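Local coordinates for ArCE4A (Arthrobacter sp. AW19M34-1, PDB 5LFZ), which probably removes acetyl groups from N-acetylglucosamine polymers such as chitin, as a metal-dependent deacetylase of carbohydrate esterase family 4, at residues A28-D33 against T54-G59; S81-H86 against R120-A125; D142-D147 against I169-D174. All coordinates share one frame; numbering follows the deposited sequence.

Contact 1. Residues A28-D33 against T54-G59. With NI (nickel (II) ion), chain B.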
loop_
_atom_site.group_PDB
_atom_site.type_symbol
_atom_site.label_atom_id
_atom_site.label_comp_id
_atom_site.label_asym_id
_atom_site.label_seq_id
_atom_site.Cartn_x
_atom_site.Cartn_y
_atom_site.Cartn_z
ATOM N N ALA A 28 6.805 -6.694 1.830
ATOM C CA ALA A 28 6.148 -5.699 0.987
ATOM C C ALA A 28 6.082 -4.341 1.674
ATOM O O ALA A 28 5.425 -4.190 2.708
ATOM C CB ALA A 28 4.746 -6.169 0.607
ATOM N N LEU A 29 6.775 -3.356 1.111
ATOM C CA LEU A 29 6.648 -1.965 1.556
ATOM C C LEU A 29 5.350 -1.404 1.012
ATOM O O LEU A 29 5.089 -1.505 -0.187
ATOM C CB LEU A 29 7.815 -1.110 1.062
ATOM C CG LEU A 29 9.227 -1.497 1.491
ATOM C CD1 LEU A 29 10.214 -0.426 1.042
ATOM C CD2 LEU A 29 9.272 -1.701 2.991
ATOM N N THR A 30 4.525 -0.823 1.878
ATOM C CA THR A 30 3.264 -0.245 1.425
ATOM C C THR A 30 3.100 1.178 1.962
ATOM O O THR A 30 3.566 1.510 3.060
ATOM C CB THR A 30 2.038 -1.119 1.827
ATOM O OG1 THR A 30 1.837 -1.075 3.243
ATOM C CG2 THR A 30 2.227 -2.574 1.385
ATOM N N PHE A 31 2.460 2.021 1.160
ATOM C CA PHE A 31 2.286 3.434 1.492
ATOM C C PHE A 31 0.831 3.844 1.331
ATOM O O PHE A 31 0.260 3.684 0.251
ATOM C CB PHE A 31 3.165 4.313 0.604
ATOM C CG PHE A 31 4.639 4.054 0.750
ATOM C CD1 PHE A 31 5.376 4.693 1.736
ATOM C CD2 PHE A 31 5.286 3.170 -0.098
ATOM C CE1 PHE A 31 6.727 4.458 1.861
ATOM C CE2 PHE A 31 6.636 2.927 0.027
ATOM C CZ PHE A 31 7.358 3.571 1.008
ATOM N N ASP A 32 0.234 4.371 2.397
ATOM C CA ASP A 32 -1.178 4.765 2.382
ATOM C C ASP A 32 -1.378 6.257 2.213
ATOM O O ASP A 32 -0.513 7.049 2.598
ATOM C CB ASP A 32 -1.880 4.375 3.686
ATOM C CG ASP A 32 -2.187 2.908 3.783
ATOM O OD1 ASP A 32 -1.713 2.130 2.934
ATOM O OD2 ASP A 32 -2.898 2.537 4.743
ATOM N N ASP A 33 -2.548 6.610 1.673
ATOM C CA ASP A 33 -3.154 7.950 1.782
ATOM C C ASP A 33 -2.678 8.932 0.722
ATOM O O ASP A 33 -3.106 10.094 0.713
ATOM C CB ASP A 33 -2.904 8.593 3.153
ATOM C CG ASP A 33 -3.623 7.904 4.302
ATOM O OD1 ASP A 33 -4.260 6.853 4.116
ATOM O OD2 ASP A 33 -3.517 8.429 5.427
ATOM N N THR A 54 3.897 -0.864 -2.933
ATOM C CA THR A 54 2.462 -0.876 -3.190
ATOM C C THR A 54 1.857 0.378 -2.577
ATOM O O THR A 54 2.079 0.672 -1.400
ATOM C CB THR A 54 1.808 -2.133 -2.611
ATOM O OG1 THR A 54 2.498 -3.283 -3.113
ATOM C CG2 THR A 54 0.323 -2.216 -2.991
ATOM N N PHE A 55 1.127 1.126 -3.392
ATOM C CA PHE A 55 0.541 2.385 -2.972
ATOM C C PHE A 55 -0.962 2.250 -2.852
ATOM O O PHE A 55 -1.650 2.039 -3.848
ATOM C CB PHE A 55 0.904 3.499 -3.962
ATOM C CG PHE A 55 2.375 3.805 -4.013
ATOM C CD1 PHE A 55 3.218 3.120 -4.875
ATOM C CD2 PHE A 55 2.915 4.773 -3.181
ATOM C CE1 PHE A 55 4.576 3.401 -4.909
ATOM C CE2 PHE A 55 4.268 5.059 -3.213
ATOM C CZ PHE A 55 5.102 4.368 -4.082
ATOM N N PHE A 56 -1.475 2.324 -1.631
ATOM C CA PHE A 56 -2.915 2.311 -1.428
ATOM C C PHE A 56 -3.427 3.742 -1.483
ATOM O O PHE A 56 -3.316 4.503 -0.522
ATOM C CB PHE A 56 -3.268 1.626 -0.120
ATOM C CG PHE A 56 -2.994 0.155 -0.141
ATOM C CD1 PHE A 56 -1.789 -0.354 0.317
ATOM C CD2 PHE A 56 -3.932 -0.720 -0.665
ATOM C CE1 PHE A 56 -1.535 -1.712 0.282
ATOM C CE2 PHE A 56 -3.690 -2.079 -0.699
ATOM C CZ PHE A 56 -2.489 -2.580 -0.237
ATOM N N VAL A 57 -3.983 4.103 -2.633
ATOM C CA VAL A 57 -4.261 5.501 -2.925
ATOM C C VAL A 57 -5.676 5.935 -2.550
ATOM O O VAL A 57 -6.628 5.152 -2.607
ATOM C CB VAL A 57 -4.027 5.807 -4.416
ATOM C CG1 VAL A 57 -2.576 5.607 -4.771
ATOM C CG2 VAL A 57 -4.926 4.931 -5.313
ATOM N N LEU A 58 -5.797 7.196 -2.157
ATOM C CA LEU A 58 -7.100 7.805 -1.914
ATOM C C LEU A 58 -7.672 8.353 -3.212
ATOM O O LEU A 58 -7.038 9.177 -3.862
ATOM C CB LEU A 58 -6.990 8.924 -0.877
ATOM C CG LEU A 58 -6.943 8.459 0.575
ATOM C CD1 LEU A 58 -6.632 9.625 1.503
ATOM C CD2 LEU A 58 -8.270 7.820 0.954
ATOM N N GLY A 59 -8.866 7.900 -3.588
ATOM C CA GLY A 59 -9.467 8.300 -4.845
ATOM C C GLY A 59 -9.560 9.803 -5.030
ATOM O O GLY A 59 -9.337 10.312 -6.127
HETATM NI NI NI B . -5.158 5.666 5.541
HETATM O O HOH W 1 4.755 -3.707 -1.752
HETATM O O HOH W 2 -0.596 6.004 -1.007
HETATM O O HOH W 3 -3.847 4.474 6.332
HETATM O O HOH W 4 -4.422 6.835 7.113
HETATM O O HOH W 5 -5.949 4.346 7.037
#
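F31 and F55 lie side by side on one face of a pair of parallel strands and point the same way. Their planes are only 21° apart, but the rings are slid so far that they barely overlap, with centroids 5.4 Å apart. The closest touch is F31 CD2 to F55 CE2, at 3.8 Å. Both rings have CG anti to the carbonyl carbon, with chi1 of -62° and -65°. With matching torsions the two rings leave the backbone alike and run side by side. Helix 39-48 packs on both rings through L42.

The other face carries T30, D32, T54 and F56. T30 meets the F56 ring at its edge, with CB 3.9 Å from CE1. T30 CG2 also lies beside T54 CB. D32 runs alongside F56, and its OD1 comes to 3.5 Å from F56 CB. That oxygen forms a salt bridge with R120 NH1, which helps to fix the carboxylate beside the F56 ring. T30 OG1 is hydrogen-bonded to I170 O and R120 NH1, and T54 OG1 to V200 N.

Four backbone hydrogen bonds tie the strands. F31 N gives to T54 O and F56 N gives to F31 O. T54 N gives to L29 O, and D33 N gives to F56 O. A water hydrogen-bonded to F31 O, and weakly to F56 O, adds a link.

At the end of the pair D33 holds the nickel ion through OD1 at 2.1 Å. D33 OD2 accepts from a metal-bound water at 2.5 Å, and D32 OD2 from another at 2.7 Å. L58 CD1 packs against D33 O at 3.6 Å. Strand 26-32, helix 39-48 and strand 54-57 form a beta-alpha-beta unit, and its first strand brings the Asp-Asp motif of the NodB homology domain to the metal site.

Contact 2. Residues S81-H86 against R120-A125. With NI (nickel (II) ion), chain B.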
loop_
_atom_site.group_PDB
_atom_site.type_symbol
_atom_site.label_atom_id
_atom_site.label_comp_id
_atom_site.label_asym_id
_atom_site.label_seq_id
_atom_site.Cartn_x
_atom_site.Cartn_y
_atom_site.Cartn_z
ATOM N N SER A 81 -6.479 0.217 -3.768
ATOM C CA SER A 81 -7.479 1.194 -3.354
ATOM C C SER A 81 -7.453 1.423 -1.848
ATOM O O SER A 81 -7.332 0.473 -1.076
ATOM C CB SER A 81 -8.877 0.737 -3.779
ATOM O OG SER A 81 -9.874 1.562 -3.199
ATOM N N HIS A 82 -7.555 2.687 -1.434
ATOM C CA HIS A 82 -7.702 3.031 -0.022
ATOM C C HIS A 82 -9.049 3.721 0.220
ATOM O O HIS A 82 -9.202 4.457 1.194
ATOM C CB HIS A 82 -6.541 3.938 0.422
ATOM C CG HIS A 82 -6.285 3.949 1.901
ATOM N ND1 HIS A 82 -6.511 2.862 2.720
ATOM C CD2 HIS A 82 -5.777 4.917 2.699
ATOM C CE1 HIS A 82 -6.168 3.165 3.959
ATOM N NE2 HIS A 82 -5.718 4.410 3.976
ATOM N N THR A 83 -10.015 3.437 -0.664
ATOM C CA THR A 83 -11.319 4.132 -0.786
ATOM C C THR A 83 -11.151 5.572 -1.281
ATOM O O THR A 83 -10.042 6.004 -1.604
ATOM C CB THR A 83 -12.146 4.144 0.529
ATOM O OG1 THR A 83 -11.626 5.116 1.450
ATOM C CG2 THR A 83 -12.172 2.760 1.174
ATOM N N PHE A 84 -12.259 6.304 -1.376
ATOM C CA PHE A 84 -12.236 7.594 -2.054
ATOM C C PHE A 84 -11.873 8.734 -1.118
ATOM O O PHE A 84 -10.987 9.525 -1.423
ATOM C CB PHE A 84 -13.582 7.893 -2.721
ATOM C CG PHE A 84 -13.524 9.046 -3.678
ATOM C CD1 PHE A 84 -13.929 10.310 -3.287
ATOM C CD2 PHE A 84 -13.032 8.870 -4.961
ATOM C CE1 PHE A 84 -13.865 11.377 -4.166
ATOM C CE2 PHE A 84 -12.963 9.931 -5.848
ATOM C CZ PHE A 84 -13.379 11.187 -5.447
ATOM N N ASP A 85 -12.559 8.829 0.012
ATOM C CA ASP A 85 -12.319 9.942 0.927
ATOM C C ASP A 85 -11.968 9.483 2.343
ATOM O O ASP A 85 -12.211 10.201 3.315
ATOM C CB ASP A 85 -13.540 10.856 0.955
ATOM C CG ASP A 85 -14.823 10.083 1.058
ATOM O OD1 ASP A 85 -14.842 9.104 1.828
ATOM O OD2 ASP A 85 -15.802 10.437 0.362
ATOM N N HIS A 86 -11.404 8.283 2.440
ATOM C CA HIS A 86 -10.812 7.755 3.677
ATOM C C HIS A 86 -11.806 7.615 4.823
ATOM O O HIS A 86 -11.483 7.892 5.979
ATOM C CB HIS A 86 -9.631 8.627 4.132
ATOM C CG HIS A 86 -8.616 7.884 4.948
ATOM N ND1 HIS A 86 -8.723 7.732 6.314
ATOM C CD2 HIS A 86 -7.483 7.235 4.586
ATOM C CE1 HIS A 86 -7.698 7.027 6.759
ATOM N NE2 HIS A 86 -6.929 6.717 5.731
ATOM N N ARG A 120 -7.230 -1.672 0.781
ATOM C CA ARG A 120 -6.909 -1.587 2.203
ATOM C C ARG A 120 -7.942 -0.687 2.864
ATOM O O ARG A 120 -8.131 0.452 2.443
ATOM C CB ARG A 120 -5.500 -1.048 2.419
ATOM C CG ARG A 120 -5.173 -0.792 3.873
ATOM C CD ARG A 120 -3.711 -0.448 4.047
ATOM N NE ARG A 120 -2.841 -1.620 3.995
ATOM C CZ ARG A 120 -1.526 -1.543 3.805
ATOM N NH1 ARG A 120 -0.966 -0.352 3.636
ATOM N NH2 ARG A 120 -0.774 -2.640 3.779
ATOM N N PRO A 121 -8.647 -1.204 3.872
ATOM C CA PRO A 121 -9.689 -0.384 4.494
ATOM C C PRO A 121 -9.074 0.667 5.410
ATOM O O PRO A 121 -8.164 0.342 6.168
ATOM C CB PRO A 121 -10.507 -1.402 5.290
ATOM C CG PRO A 121 -9.525 -2.474 5.636
ATOM C CD PRO A 121 -8.570 -2.553 4.459
ATOM N N PRO A 122 -9.557 1.914 5.325
ATOM C CA PRO A 122 -9.092 2.983 6.219
ATOM C C PRO A 122 -9.123 2.575 7.688
ATOM O O PRO A 122 -10.090 1.955 8.134
ATOM C CB PRO A 122 -10.083 4.113 5.942
ATOM C CG PRO A 122 -10.441 3.919 4.508
ATOM C CD PRO A 122 -10.498 2.420 4.313
ATOM N N TYR A 123 -8.051 2.901 8.409
ATOM C CA TYR A 123 -7.922 2.620 9.841
ATOM C C TYR A 123 -7.901 1.122 10.135
ATOM O O TYR A 123 -7.941 0.717 11.295
ATOM C CB TYR A 123 -9.053 3.298 10.632
ATOM C CG TYR A 123 -9.279 4.734 10.212
ATOM C CD1 TYR A 123 -8.390 5.735 10.585
ATOM C CD2 TYR A 123 -10.371 5.087 9.431
ATOM C CE1 TYR A 123 -8.585 7.048 10.192
ATOM C CE2 TYR A 123 -10.574 6.397 9.032
ATOM C CZ TYR A 123 -9.680 7.373 9.414
ATOM O OH TYR A 123 -9.885 8.677 9.017
ATOM N N GLY A 124 -7.823 0.309 9.086
ATOM C CA GLY A 124 -7.846 -1.137 9.229
ATOM C C GLY A 124 -9.215 -1.681 9.603
ATOM O O GLY A 124 -9.360 -2.860 9.922
ATOM N N ALA A 125 -10.222 -0.815 9.562
ATOM C CA ALA A 125 -11.552 -1.164 10.039
ATOM C C ALA A 125 -12.332 -1.915 8.973
ATOM O O ALA A 125 -12.501 -1.421 7.860
ATOM C CB ALA A 125 -12.304 0.083 10.465
HETATM NI NI NI B . -5.158 5.666 5.541
HETATM O O HOH W 6 -12.448 9.459 8.652
HETATM O O HOH W 5 -5.949 4.346 7.037
HETATM O O HOH W 3 -3.847 4.474 6.332
HETATM O O HOH W 4 -4.422 6.835 7.113
#
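H86 meets P122 with one face of its ring and Y123 with its edge, and with H82 it holds the nickel ion. Both histidines bind through NE2; the H82 NE2 to nickel distance is 2.1 Å. D33 and three waters complete the metal's shell.

P122 CB sits over the centre of one face of the H86 ring, 3.9 Å from the ring centroid, in a CH-pi contact. The H86 ring turns its edge to the face of Y123, an edge-to-face pair with planes at 88°. H86 CE1 lies toward the rim of that face. At the same edge H86 ND1 makes a weak hydrogen bond to Y123 OH at 3.1 Å. A water hydrogen-bonded to Y123 OH also gives to H86 O. One metal-bound water accepts from Y123 N at 2.9 Å. The backbone of this tyrosine is thus directed at the metal site, consistent with the oxyanion-binding role proposed for the equivalent amide in CE4 relatives.

The sequences of the two segments match known CE4 motifs, the metal-binding His-Thr-x-x-His and Arg-Pro-Pro-Tyr-Gly.

H82 has CG anti to its backbone N (chi1 -158°), which directs the ring toward both the metal and R120. H82 ND1 gives to R120 O at 2.9 Å, nearly in its own ring plane but 47° above the carbonyl plane. This bond uses ND1 as donor and limits rotation of the ring. T83 OG1 gives to H82 O in the carbonyl plane, on a lone pair, and T83 CG2 touches P122 CD at 3.6 Å. S81 OG accepts from T83 N in an ST turn.

Farther out, R120 N gives to S81 O at 2.8 Å. The R120 guanidinium turns away from H82 toward D32, and also forms hydrogen bonds to V139 O and L140 O.

Contact 3. Residues D142-D147 against I169-D174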
loop_
_atom_site.group_PDB
_atom_site.type_symbol
_atom_site.label_atom_id
_atom_site.label_comp_id
_atom_site.label_asym_id
_atom_site.label_seq_id
_atom_site.Cartn_x
_atom_site.Cartn_y
_atom_site.Cartn_z
ATOM N N ASP A 142 1.170 -6.299 9.085
ATOM C CA ASP A 142 1.595 -6.863 10.359
ATOM C C ASP A 142 2.621 -5.960 11.036
ATOM O O ASP A 142 2.898 -6.117 12.220
ATOM C CB ASP A 142 2.144 -8.284 10.176
ATOM C CG ASP A 142 3.417 -8.323 9.365
ATOM O OD1 ASP A 142 3.562 -7.498 8.444
ATOM O OD2 ASP A 142 4.275 -9.189 9.645
ATOM N N VAL A 143 3.170 -5.010 10.284
ATOM C CA VAL A 143 4.105 -4.039 10.846
ATOM C C VAL A 143 3.599 -2.620 10.641
ATOM O O VAL A 143 3.565 -2.123 9.519
ATOM C CB VAL A 143 5.507 -4.151 10.220
ATOM C CG1 VAL A 143 6.443 -3.112 10.838
ATOM C CG2 VAL A 143 6.060 -5.556 10.392
ATOM N N ASP A 144 3.199 -1.980 11.734
ATOM C CA ASP A 144 2.787 -0.583 11.707
ATOM C C ASP A 144 3.963 0.297 12.134
ATOM O O ASP A 144 4.352 0.291 13.302
ATOM C CB ASP A 144 1.587 -0.364 12.633
ATOM C CG ASP A 144 1.044 1.055 12.583
ATOM O OD1 ASP A 144 1.641 1.926 11.919
ATOM O OD2 ASP A 144 0.011 1.305 13.236
ATOM N N THR A 145 4.522 1.068 11.204
ATOM C CA THR A 145 5.670 1.912 11.547
ATOM C C THR A 145 5.291 3.086 12.440
ATOM O O THR A 145 6.168 3.786 12.965
ATOM C CB THR A 145 6.357 2.475 10.299
ATOM O OG1 THR A 145 5.431 3.298 9.577
ATOM C CG2 THR A 145 6.859 1.353 9.418
ATOM N N LEU A 146 3.988 3.293 12.608
ATOM C CA LEU A 146 3.441 4.377 13.419
ATOM C C LEU A 146 3.835 5.749 12.880
ATOM O O LEU A 146 3.809 6.738 13.615
ATOM C CB LEU A 146 3.890 4.245 14.882
ATOM C CG LEU A 146 3.480 2.947 15.582
ATOM C CD1 LEU A 146 4.150 2.830 16.947
ATOM C CD2 LEU A 146 1.967 2.879 15.709
ATOM N N ASP A 147 4.178 5.825 11.596
ATOM C CA ASP A 147 4.664 7.094 11.060
ATOM C C ASP A 147 3.540 8.132 11.011
ATOM O O ASP A 147 3.801 9.338 10.987
ATOM C CB ASP A 147 5.337 6.910 9.682
ATOM C CG ASP A 147 4.380 6.493 8.566
ATOM O OD1 ASP A 147 3.333 5.862 8.820
ATOM O OD2 ASP A 147 4.724 6.788 7.401
ATOM N N ILE A 169 4.136 -7.329 5.775
ATOM C CA ILE A 169 3.605 -6.178 5.066
ATOM C C ILE A 169 3.809 -4.949 5.944
ATOM O O ILE A 169 3.243 -4.861 7.031
ATOM C CB ILE A 169 2.113 -6.342 4.740
ATOM C CG1 ILE A 169 1.893 -7.565 3.840
ATOM C CG2 ILE A 169 1.563 -5.073 4.102
ATOM C CD1 ILE A 169 0.429 -7.881 3.585
ATOM N N ILE A 170 4.616 -4.008 5.473
ATOM C CA ILE A 170 4.967 -2.841 6.276
ATOM C C ILE A 170 4.081 -1.660 5.913
ATOM O O ILE A 170 4.002 -1.285 4.744
ATOM C CB ILE A 170 6.442 -2.453 6.084
ATOM C CG1 ILE A 170 7.349 -3.648 6.394
ATOM C CG2 ILE A 170 6.796 -1.248 6.952
ATOM C CD1 ILE A 170 8.820 -3.346 6.226
ATOM N N LEU A 171 3.405 -1.098 6.914
ATOM C CA LEU A 171 2.542 0.072 6.730
ATOM C C LEU A 171 3.283 1.380 6.964
ATOM O O LEU A 171 3.803 1.626 8.053
ATOM C CB LEU A 171 1.332 0.006 7.672
ATOM C CG LEU A 171 0.437 1.251 7.717
ATOM C CD1 LEU A 171 -0.290 1.454 6.398
ATOM C CD2 LEU A 171 -0.561 1.161 8.867
ATOM N N MET A 172 3.316 2.210 5.928
ATOM C CA MET A 172 3.796 3.576 6.019
ATOM C C MET A 172 2.807 4.488 5.313
ATOM O O MET A 172 1.881 4.015 4.643
ATOM C CB MET A 172 5.184 3.714 5.402
ATOM C CG MET A 172 6.259 2.997 6.188
ATOM S SD MET A 172 7.789 2.875 5.254
ATOM C CE MET A 172 7.306 1.694 3.995
ATOM N N HIS A 173 3.006 5.790 5.471
ATOM C CA HIS A 173 2.118 6.779 4.891
ATOM C C HIS A 173 2.844 7.745 3.983
ATOM O O HIS A 173 3.864 8.341 4.339
ATOM C CB HIS A 173 1.378 7.538 5.992
ATOM C CG HIS A 173 0.402 6.683 6.734
ATOM N ND1 HIS A 173 0.791 5.749 7.667
ATOM C CD2 HIS A 173 -0.946 6.579 6.632
ATOM C CE1 HIS A 173 -0.278 5.117 8.125
ATOM N NE2 HIS A 173 -1.343 5.606 7.518
ATOM N N ASP A 174 2.292 7.865 2.784
ATOM C CA ASP A 174 2.703 8.847 1.805
ATOM C C ASP A 174 1.935 10.156 2.040
ATOM O O ASP A 174 1.119 10.574 1.215
ATOM C CB ASP A 174 2.443 8.292 0.400
ATOM C CG ASP A 174 2.902 9.218 -0.694
ATOM O OD1 ASP A 174 3.638 10.188 -0.400
ATOM O OD2 ASP A 174 2.505 8.968 -1.854
#
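D147 grips H173 with both carboxylate oxygens. The two residues come from sequences that match known CE4 motifs, Asp-x-x-Asp-Trp and Leu-x-His. D147 OD1 accepts from H173 ND1 at 2.8 Å, near the plane of the imidazole and at its edge. D147 OD2 uses its syn lone pair to take H173 N, also at 2.8 Å. The carboxylate and ring planes are 45° apart. The torsion of D147 puts CG between the backbone N and the carbonyl carbon (chi1 67°), which turns the acid onto H173. OD2 is shared with H176 NE2. With an alanine here, H173 ND1 and N would probably both lose their acceptor, leaving the imidazole freer to turn beside the metal site. That ring also meets W148 and packs on D33, with its nearest atom about 4 Å from the nickel ion.

D144 has CG anti to the backbone N and lies alongside L171, with OD1 near CD2. OD1 also accepts from L146 N, closing an Asx turn, and from W148 NE1.

Strands 143-144 and 168-173 are parallel, and L171 N gives to V143 O at 2.8 Å in an almost straight bond. At the start of the contact D142 OD1 accepts from I169 N at 2.7 Å, while D142 OD2 is hydrogen-bonded to S168 OG. I169 O takes both D142 N and V143 N.

The T145 and I170 side chains cross at about a right angle, with T145 CG2 3.6 Å from I170 CG2. T145 OG1 gives to L171 O at 2.8 Å, and T145 N gives to the same oxygen at 3.3 Å.

How the contacts relate
Contacts 1 and 3 belong to one parallel sheet, where strands 26-32 and 168-173 are neighbours. D32 N and M172 O meet across that seam at 2.8 Å. The centre of contact 1 is about 3 Å from the centre of the chain, the deepest of the three. It combines strand bonding with aromatic packing. Contact 3 is also mostly buried, but relies more on aspartates gripping backbone and imidazole N-H groups. Contact 2 lies farthest out and joins two loops. It is still largely buried and opens at H86 and Y123. Its chemistry is metal binding and ring packing, with hydrogen bonds between the loops. Contacts 1 and 2 share the nickel ion and its waters. R120 reaches all three contacts, touching I169 and L171 in contact 3.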